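Long-range contacts in spherulin-4 (Aspergillus clavatus, PDB 5C5G), which is a glycoside hydrolase with a (beta/alpha) barrel fold, probably acting on galactosaminogalactan, the fungal polysaccharide whose biosynthesis requires the Aspergillus fumigatus Sph3: residues 76-81 against 115-120; 150-155 against 167-172. All coordinates share one frame; numbering follows the deposited sequence.

Contact 1: 76-81 against 115-120; sequences YVATTY and FDETPQ
Tyr76 reaches across to Asp116 at the C-terminal mouth of a (beta/alpha)8 barrel, where strands 71-78 and 112-116 lie parallel as the two strands of one beta-alpha-beta unit. Its OH donates to Asp116 OD2 at 2.6 Å, an oxygen that accepts through its anti lone pair, and the carboxylate meets the ring at its edge with the two planes 69° apart. Both residues bind N-acetyl-D-galactosamine, so this short bond lies inside the sugar site. Asp116 has its CG anti to the backbone N (chi1 -156°), and OD1, the other oxygen, receives a weak bond from Asn152. Along the strands the backbones are joined by Asp116 N to Val77 O (2.9 Å) and Thr79 N to Asp116 O (3.0 Å). On the outer face of the sheet Phe115 lies beside Val77 and is crossed by the methyl of Thr79, under the cover of helices 86-103 and 124-139.

Past the strand ends, Glu117 folds back over 76-81. Its extended chain carries OE1 to Thr80 N at 3.0 Å, the donor sitting on the anti side but 34° out of the carboxylate plane. A water bridges that same OE1 to Thr80 OG1; another donates to Tyr76 OH and, weakly, to Glu117 OE2. The backbone adds a weak bond from Tyr81 N to Glu117 O. The Tyr81 ring turns one face to Glu117 CB, a CH-pi contact with the carbon 3.9 Å from the ring centroid.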
ATOM      1  N   TYR A  76      -5.438   2.517  -6.706  1.00  8.26           N
ATOM      2  CA  TYR A  76      -4.174   2.765  -7.397  1.00  8.52           C
ATOM      3  C   TYR A  76      -4.336   3.830  -8.477  1.00  8.63           C
ATOM      4  O   TYR A  76      -5.225   3.713  -9.329  1.00  8.43           O
ATOM      5  CB  TYR A  76      -3.702   1.456  -8.038  1.00  9.65           C
ATOM      6  CG  TYR A  76      -2.438   1.550  -8.858  1.00  8.86           C
ATOM      7  CD1 TYR A  76      -2.444   2.125 -10.122  1.00  8.96           C
ATOM      8  CD2 TYR A  76      -1.252   1.007  -8.390  1.00  9.76           C
ATOM      9  CE1 TYR A  76      -1.294   2.202 -10.876  1.00 10.18           C
ATOM     10  CE2 TYR A  76      -0.095   1.072  -9.141  1.00 11.17           C
ATOM     11  CZ  TYR A  76      -0.117   1.683 -10.379  1.00 10.66           C
ATOM     12  OH  TYR A  76       1.028   1.763 -11.139  1.00 12.40           O
ATOM     13  N   VAL A  77      -3.465   4.837  -8.459  1.00  8.50           N
ATOM     14  CA  VAL A  77      -3.425   5.851  -9.512  1.00  9.25           C
ATOM     15  C   VAL A  77      -1.975   6.100  -9.893  1.00  9.74           C
ATOM     16  O   VAL A  77      -1.140   6.395  -9.025  1.00 10.66           O
ATOM     17  CB  VAL A  77      -4.072   7.175  -9.053  1.00  8.61           C
ATOM     18  CG1 VAL A  77      -3.953   8.243 -10.150  1.00 10.13           C
ATOM     19  CG2 VAL A  77      -5.536   6.962  -8.688  1.00  9.23           C
ATOM     20  N   ALA A  78      -1.656   5.998 -11.176  1.00 10.05           N
ATOM     21  CA  ALA A  78      -0.299   6.245 -11.637  1.00 10.80           C
ATOM     22  C   ALA A  78      -0.026   7.734 -11.816  1.00 10.78           C
ATOM     23  O   ALA A  78      -0.908   8.475 -12.258  1.00 12.66           O
ATOM     24  CB  ALA A  78      -0.064   5.531 -12.961  1.00 16.22           C
ATOM     25  N   THR A  79       1.198   8.179 -11.508  1.00 10.87           N
ATOM     26  CA  THR A  79       1.584   9.566 -11.763  1.00 11.71           C
ATOM     27  C   THR A  79       2.748   9.715 -12.730  1.00 11.96           C
ATOM     28  O   THR A  79       3.081  10.827 -13.092  1.00 14.13           O
ATOM     29  CB  THR A  79       1.929  10.342 -10.477  1.00 11.56           C
ATOM     30  OG1 THR A  79       3.223   9.945  -9.999  1.00 14.31           O
ATOM     31  CG2 THR A  79       0.898  10.134  -9.397  1.00 13.09           C
ATOM     32  N   THR A  80       3.380   8.607 -13.120  1.00 13.70           N
ATOM     33  CA  THR A  80       4.515   8.657 -14.053  1.00 15.32           C
ATOM     34  C   THR A  80       5.565   9.688 -13.633  1.00 16.93           C
ATOM     35  O   THR A  80       5.992  10.529 -14.426  1.00 16.28           O
ATOM     36  CB  THR A  80       4.060   8.944 -15.508  1.00 16.05           C
ATOM     37  OG1 THR A  80       2.803   8.307 -15.747  1.00 18.20           O
ATOM     38  CG2 THR A  80       5.103   8.413 -16.504  1.00 18.58           C
ATOM     39  N   TYR A  81       5.983   9.615 -12.375  1.00 15.49           N
ATOM     40  CA  TYR A  81       7.022  10.505 -11.856  1.00 14.50           C
ATOM     41  C   TYR A  81       6.601  11.962 -11.986  1.00 15.71           C
ATOM     42  O   TYR A  81       7.408  12.839 -12.240  1.00 17.18           O
ATOM     43  CB  TYR A  81       8.373  10.186 -12.507  1.00 19.05           C
ATOM     44  CG  TYR A  81       8.675   8.722 -12.337  1.00 18.33           C
ATOM     45  CD1 TYR A  81       9.054   8.208 -11.096  1.00 21.24           C
ATOM     46  CD2 TYR A  81       8.496   7.829 -13.393  1.00 22.84           C
ATOM     47  CE1 TYR A  81       9.290   6.853 -10.923  1.00 23.31           C
ATOM     48  CE2 TYR A  81       8.728   6.474 -13.224  1.00 24.93           C
ATOM     49  CZ  TYR A  81       9.127   5.994 -11.996  1.00 27.32           C
ATOM     50  OH  TYR A  81       9.360   4.648 -11.831  1.00 29.60           O
ATOM     51  N   PHE A 115      -0.749   6.602  -4.907  1.00  8.55           N
ATOM     52  CA  PHE A 115      -0.138   7.228  -6.080  1.00  8.20           C
ATOM     53  C   PHE A 115       1.165   6.523  -6.389  1.00  9.41           C
ATOM     54  O   PHE A 115       2.143   6.633  -5.636  1.00  9.81           O
ATOM     55  CB  PHE A 115       0.121   8.702  -5.826  1.00  8.87           C
ATOM     56  CG  PHE A 115      -1.129   9.534  -5.726  1.00  8.73           C
ATOM     57  CD1 PHE A 115      -1.878   9.802  -6.873  1.00  9.40           C
ATOM     58  CD2 PHE A 115      -1.544  10.067  -4.524  1.00  9.94           C
ATOM     59  CE1 PHE A 115      -3.023  10.579  -6.813  1.00 10.03           C
ATOM     60  CE2 PHE A 115      -2.700  10.847  -4.449  1.00 10.57           C
ATOM     61  CZ  PHE A 115      -3.439  11.110  -5.603  1.00  9.83           C
ATOM     62  N   ASP A 116       1.202   5.803  -7.497  1.00  9.26           N
ATOM     63  CA  ASP A 116       2.405   5.093  -7.904  1.00  9.30           C
ATOM     64  C   ASP A 116       3.343   6.002  -8.676  1.00 10.93           C
ATOM     65  O   ASP A 116       2.931   6.978  -9.311  1.00 11.70           O
ATOM     66  CB  ASP A 116       2.047   3.860  -8.726  1.00 10.79           C
ATOM     67  CG  ASP A 116       3.123   2.796  -8.699  1.00 11.16           C
ATOM     68  OD1 ASP A 116       4.031   2.838  -7.832  1.00 13.21           O
ATOM     69  OD2 ASP A 116       3.081   1.906  -9.560  1.00 13.22           O
ATOM     70  N   GLU A 117       4.617   5.677  -8.573  1.00 10.66           N
ATOM     71  CA  GLU A 117       5.682   6.331  -9.327  1.00 11.40           C
ATOM     72  C   GLU A 117       5.808   7.799  -8.998  1.00 11.53           C
ATOM     73  O   GLU A 117       5.971   8.631  -9.882  1.00 14.42           O
ATOM     74  CB  GLU A 117       5.457   6.195 -10.837  1.00 14.38           C
ATOM     75  CG  GLU A 117       5.164   4.792 -11.313  1.00 21.98           C
ATOM     76  CD  GLU A 117       4.491   4.757 -12.691  1.00 34.27           C
ATOM     77  OE1 GLU A 117       3.609   5.613 -12.991  1.00 21.70           O
ATOM     78  OE2 GLU A 117       4.845   3.856 -13.473  1.00 42.75           O
ATOM     79  N   THR A 118       5.753   8.155  -7.736  1.00 11.10           N
ATOM     80  CA  THR A 118       6.023   9.538  -7.378  1.00 10.96           C
ATOM     81  C   THR A 118       7.542   9.766  -7.465  1.00 11.16           C
ATOM     82  O   THR A 118       8.332   8.839  -7.319  1.00 11.79           O
ATOM     83  CB  THR A 118       5.492   9.861  -5.984  1.00 12.23           C
ATOM     84  OG1 THR A 118       6.039   8.930  -5.046  1.00 11.72           O
ATOM     85  CG2 THR A 118       3.972   9.791  -5.965  1.00 12.70           C
ATOM     86  N   PRO A 119       7.974  10.998  -7.748  1.00 12.29           N
ATOM     87  CA  PRO A 119       9.400  11.254  -7.951  1.00 13.72           C
ATOM     88  C   PRO A 119      10.200  11.294  -6.663  1.00 13.15           C
ATOM     89  O   PRO A 119       9.637  11.554  -5.595  1.00 16.08           O
ATOM     90  CB  PRO A 119       9.428  12.620  -8.642  1.00 17.24           C
ATOM     91  CG  PRO A 119       8.116  13.193  -8.439  1.00 23.20           C
ATOM     92  CD  PRO A 119       7.133  12.154  -8.089  1.00 13.47           C
ATOM     93  N   GLN A 120      11.480  10.997  -6.777  1.00 14.74           N
ATOM     94  CA  GLN A 120      12.411  11.119  -5.663  1.00 14.30           C
ATOM     95  C   GLN A 120      12.995  12.498  -5.560  1.00 13.15           C
ATOM     96  O   GLN A 120      13.256  12.978  -4.462  1.00 13.11           O
ATOM     97  CB  GLN A 120      13.590  10.174  -5.845  1.00 16.96           C
ATOM     98  CG  GLN A 120      13.333   8.732  -5.521  1.00 19.16           C
ATOM     99  CD  GLN A 120      14.561   7.907  -5.818  1.00 27.28           C
ATOM    100  OE1 GLN A 120      14.757   7.471  -6.951  1.00 30.57           O
ATOM    101  NE2 GLN A 120      15.428   7.736  -4.822  1.00 27.07           N
TER
HETATM  102  O   HOH W   1       1.900   2.387 -13.808  1.00 39.43           O
HETATM  103  O   HOH W   2       2.894   5.556 -15.752  1.00 27.84           O

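Contact 2: 150-155 against 167-172; sequences VHNPGA and STVVFE
The side chains of Asn152 and Glu172 cross at about a right angle, with amide and carboxylate planes 48° apart. ND2 donates to Glu172 OE1 over 3.0 Å, nearly straight at 166°; the acceptor lies in the amide plane, whereas the donor comes from above the carboxylate. With CG anti to the backbone N (chi1 -174°), Asn152 also sets OD1 against Val169 CB at 3.2 Å, and the same oxygen takes a weak bond from Gly154 N. Tyr238 holds Glu172 through OE2, so the sugar-binding glutamate is gripped at both oxygens. The His151 ring has a water in plane at its edge, 2.8 Å from ND1, which links it to Thr168 OG1.

These groups sit on strands 148-152 and 167-172, parallel neighbours in the (beta/alpha)8 barrel, joined with no helix between them. His151 carries both strand-to-strand backbone bonds: its N donates to Ser167 O, and its O accepts from Val169 N at 2.8 Å, nearly along the C=O axis. Inside the barrel Val150 CG1 approaches Val169 CG2, with Phe114 against both valines. Just past the strand end, Pro153 presses its CD onto Thr168 CG2 at 3.4 Å, a tight carbon pair. Where the chain turns off the strand, Gly154 O accepts hydrogen bonds from two waters, one bridging to Glu172 N and the other to Glu172 O.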
ATOM      1  N   VAL A 150      -1.247   7.671  -0.061  1.00  7.99           N
ATOM      2  CA  VAL A 150       0.034   6.964  -0.029  1.00  8.54           C
ATOM      3  C   VAL A 150       0.783   7.273  -1.309  1.00  8.04           C
ATOM      4  O   VAL A 150       0.174   7.341  -2.377  1.00  8.85           O
ATOM      5  CB  VAL A 150      -0.151   5.438   0.151  1.00  9.18           C
ATOM      6  CG1 VAL A 150       1.178   4.676   0.089  1.00  9.62           C
ATOM      7  CG2 VAL A 150      -0.841   5.144   1.470  1.00 11.07           C
ATOM      8  N   HIS A 151       2.091   7.486  -1.190  1.00  8.01           N
ATOM      9  CA  HIS A 151       2.968   7.670  -2.332  1.00  7.75           C
ATOM     10  C   HIS A 151       3.887   6.484  -2.469  1.00  8.35           C
ATOM     11  O   HIS A 151       4.373   5.964  -1.462  1.00  9.28           O
ATOM     12  CB  HIS A 151       3.854   8.895  -2.120  1.00  9.16           C
ATOM     13  CG  HIS A 151       3.128  10.190  -2.201  1.00  9.23           C
ATOM     14  ND1 HIS A 151       3.737  11.391  -1.930  1.00 11.31           N
ATOM     15  CD2 HIS A 151       1.847  10.475  -2.533  1.00  9.90           C
ATOM     16  CE1 HIS A 151       2.859  12.367  -2.097  1.00 10.99           C
ATOM     17  NE2 HIS A 151       1.707  11.838  -2.458  1.00 10.67           N
ATOM     18  N   ASN A 152       4.186   6.093  -3.698  1.00  8.44           N
ATOM     19  CA  ASN A 152       5.207   5.078  -3.956  1.00  8.88           C
ATOM     20  C   ASN A 152       6.310   5.555  -4.895  1.00  8.91           C
ATOM     21  O   ASN A 152       6.259   5.329  -6.101  1.00 10.35           O
ATOM     22  CB  ASN A 152       4.623   3.803  -4.528  1.00  9.60           C
ATOM     23  CG  ASN A 152       5.677   2.720  -4.652  1.00 10.50           C
ATOM     24  OD1 ASN A 152       6.749   2.797  -4.037  1.00 10.97           O
ATOM     25  ND2 ASN A 152       5.415   1.726  -5.492  1.00 12.51           N
ATOM     26  N   PRO A 153       7.344   6.176  -4.326  1.00  9.16           N
ATOM     27  CA  PRO A 153       8.523   6.492  -5.126  1.00  9.81           C
ATOM     28  C   PRO A 153       9.398   5.270  -5.331  1.00 10.55           C
ATOM     29  O   PRO A 153      10.300   5.318  -6.166  1.00 11.89           O
ATOM     30  CB  PRO A 153       9.252   7.543  -4.275  1.00  9.73           C
ATOM     31  CG  PRO A 153       8.805   7.268  -2.876  1.00  8.68           C
ATOM     32  CD  PRO A 153       7.384   6.800  -2.992  1.00  9.63           C
ATOM     33  N   GLY A 154       9.156   4.205  -4.581  1.00 10.34           N
ATOM     34  CA  GLY A 154       9.903   2.971  -4.737  1.00 11.86           C
ATOM     35  C   GLY A 154      11.351   3.068  -4.295  1.00 11.31           C
ATOM     36  O   GLY A 154      12.169   2.217  -4.658  1.00 14.49           O
ATOM     37  N   ALA A 155      11.666   4.095  -3.511  1.00 11.37           N
ATOM     38  CA  ALA A 155      13.020   4.447  -3.117  1.00 10.46           C
ATOM     39  C   ALA A 155      12.874   5.681  -2.242  1.00 11.46           C
ATOM     40  O   ALA A 155      11.765   6.196  -2.082  1.00 10.78           O
ATOM     41  CB  ALA A 155      13.883   4.741  -4.340  1.00 15.18           C
ATOM     42  N   SER A 167       1.521   8.012   4.115  1.00  9.43           N
ATOM     43  CA  SER A 167       2.637   7.062   4.089  1.00  8.42           C
ATOM     44  C   SER A 167       3.311   7.102   2.749  1.00  9.39           C
ATOM     45  O   SER A 167       2.648   7.344   1.735  1.00  9.14           O
ATOM     46  CB  SER A 167       2.161   5.637   4.367  1.00 11.21           C
ATOM     47  OG  SER A 167       1.582   5.537   5.658  1.00 14.84           O
ATOM     48  N   THR A 168       4.613   6.844   2.750  1.00  8.43           N
ATOM     49  CA  THR A 168       5.400   6.785   1.538  1.00  8.35           C
ATOM     50  C   THR A 168       6.184   5.492   1.530  1.00  8.39           C
ATOM     51  O   THR A 168       6.872   5.172   2.498  1.00  8.79           O
ATOM     52  CB  THR A 168       6.388   7.973   1.461  1.00  9.20           C
ATOM     53  OG1 THR A 168       5.658   9.201   1.388  1.00 10.35           O
ATOM     54  CG2 THR A 168       7.261   7.894   0.246  1.00 10.18           C
ATOM     55  N   VAL A 169       6.090   4.761   0.424  1.00  8.21           N
ATOM     56  CA  VAL A 169       6.873   3.549   0.211  1.00  8.68           C
ATOM     57  C   VAL A 169       8.285   3.941  -0.173  1.00  8.23           C
ATOM     58  O   VAL A 169       8.564   4.293  -1.308  1.00  9.49           O
ATOM     59  CB  VAL A 169       6.243   2.663  -0.878  1.00  8.53           C
ATOM     60  CG1 VAL A 169       6.996   1.351  -0.960  1.00 10.66           C
ATOM     61  CG2 VAL A 169       4.752   2.409  -0.608  1.00 10.44           C
ATOM     62  N   VAL A 170       9.184   3.883   0.802  1.00  8.23           N
ATOM     63  CA  VAL A 170      10.561   4.327   0.609  1.00  9.46           C
ATOM     64  C   VAL A 170      11.517   3.196   0.299  1.00  9.53           C
ATOM     65  O   VAL A 170      12.682   3.463   0.003  1.00 10.14           O
ATOM     66  CB  VAL A 170      11.097   5.131   1.814  1.00  9.68           C
ATOM     67  CG1 VAL A 170      10.294   6.417   2.009  1.00  9.65           C
ATOM     68  CG2 VAL A 170      11.133   4.298   3.097  1.00 10.21           C
ATOM     69  N   PHE A 171      11.037   1.956   0.343  1.00  9.56           N
ATOM     70  CA  PHE A 171      11.823   0.801  -0.041  1.00  9.51           C
ATOM     71  C   PHE A 171      10.871  -0.144  -0.752  1.00  9.80           C
ATOM     72  O   PHE A 171       9.825  -0.492  -0.198  1.00  9.61           O
ATOM     73  CB  PHE A 171      12.467   0.112   1.172  1.00 10.71           C
ATOM     74  CG  PHE A 171      13.354  -1.019   0.765  1.00 10.82           C
ATOM     75  CD1 PHE A 171      12.829  -2.280   0.566  1.00 10.38           C
ATOM     76  CD2 PHE A 171      14.697  -0.799   0.488  1.00 12.21           C
ATOM     77  CE1 PHE A 171      13.631  -3.309   0.118  1.00 12.30           C
ATOM     78  CE2 PHE A 171      15.508  -1.830   0.063  1.00 14.01           C
ATOM     79  CZ  PHE A 171      14.979  -3.072  -0.126  1.00 13.11           C
ATOM     80  N   GLU A 172      11.217  -0.539  -1.974  1.00  9.36           N
ATOM     81  CA  GLU A 172      10.426  -1.481  -2.751  1.00 10.00           C
ATOM     82  C   GLU A 172      11.403  -2.277  -3.604  1.00 10.56           C
ATOM     83  O   GLU A 172      11.739  -1.863  -4.716  1.00 12.63           O
ATOM     84  CB  GLU A 172       9.378  -0.773  -3.633  1.00 10.91           C
ATOM     85  CG  GLU A 172       8.448  -1.773  -4.326  1.00 13.15           C
ATOM     86  CD  GLU A 172       7.811  -1.303  -5.605  1.00 15.12           C
ATOM     87  OE1 GLU A 172       7.801  -0.095  -5.891  1.00 15.33           O
ATOM     88  OE2 GLU A 172       7.320  -2.188  -6.349  1.00 16.23           O
TER
HETATM   89  O   HOH W   3       6.307  11.067  -0.810  1.00 13.94           O
HETATM   90  O   HOH W   4      13.712   0.703  -2.985  1.00 13.43           O
HETATM   91  O   HOH W   5      12.056   0.251  -6.348  1.00 22.97           O

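Overall arrangement
Both contacts pair neighbouring parallel strands of the same barrel, and strands 112-116 and 148-152 join them side by side: Phe115 N and O probably bond to Val150 O and Asn152 N. The centres of the two contacts are about 9 Å apart. Contact 2 is the more deeply buried; contact 1 runs outward past the strand ends to the exposed Tyr81. Their connections differ too, since contact 1 spans helix 86-103 and contact 2 only a loop. Each supplies one acid to the sugar site, both held by tyrosine hydroxyls, Asp116 from within its contact and Glu172 from outside. Asn152 stands between the two acids, its bond to Asp116 the weak one.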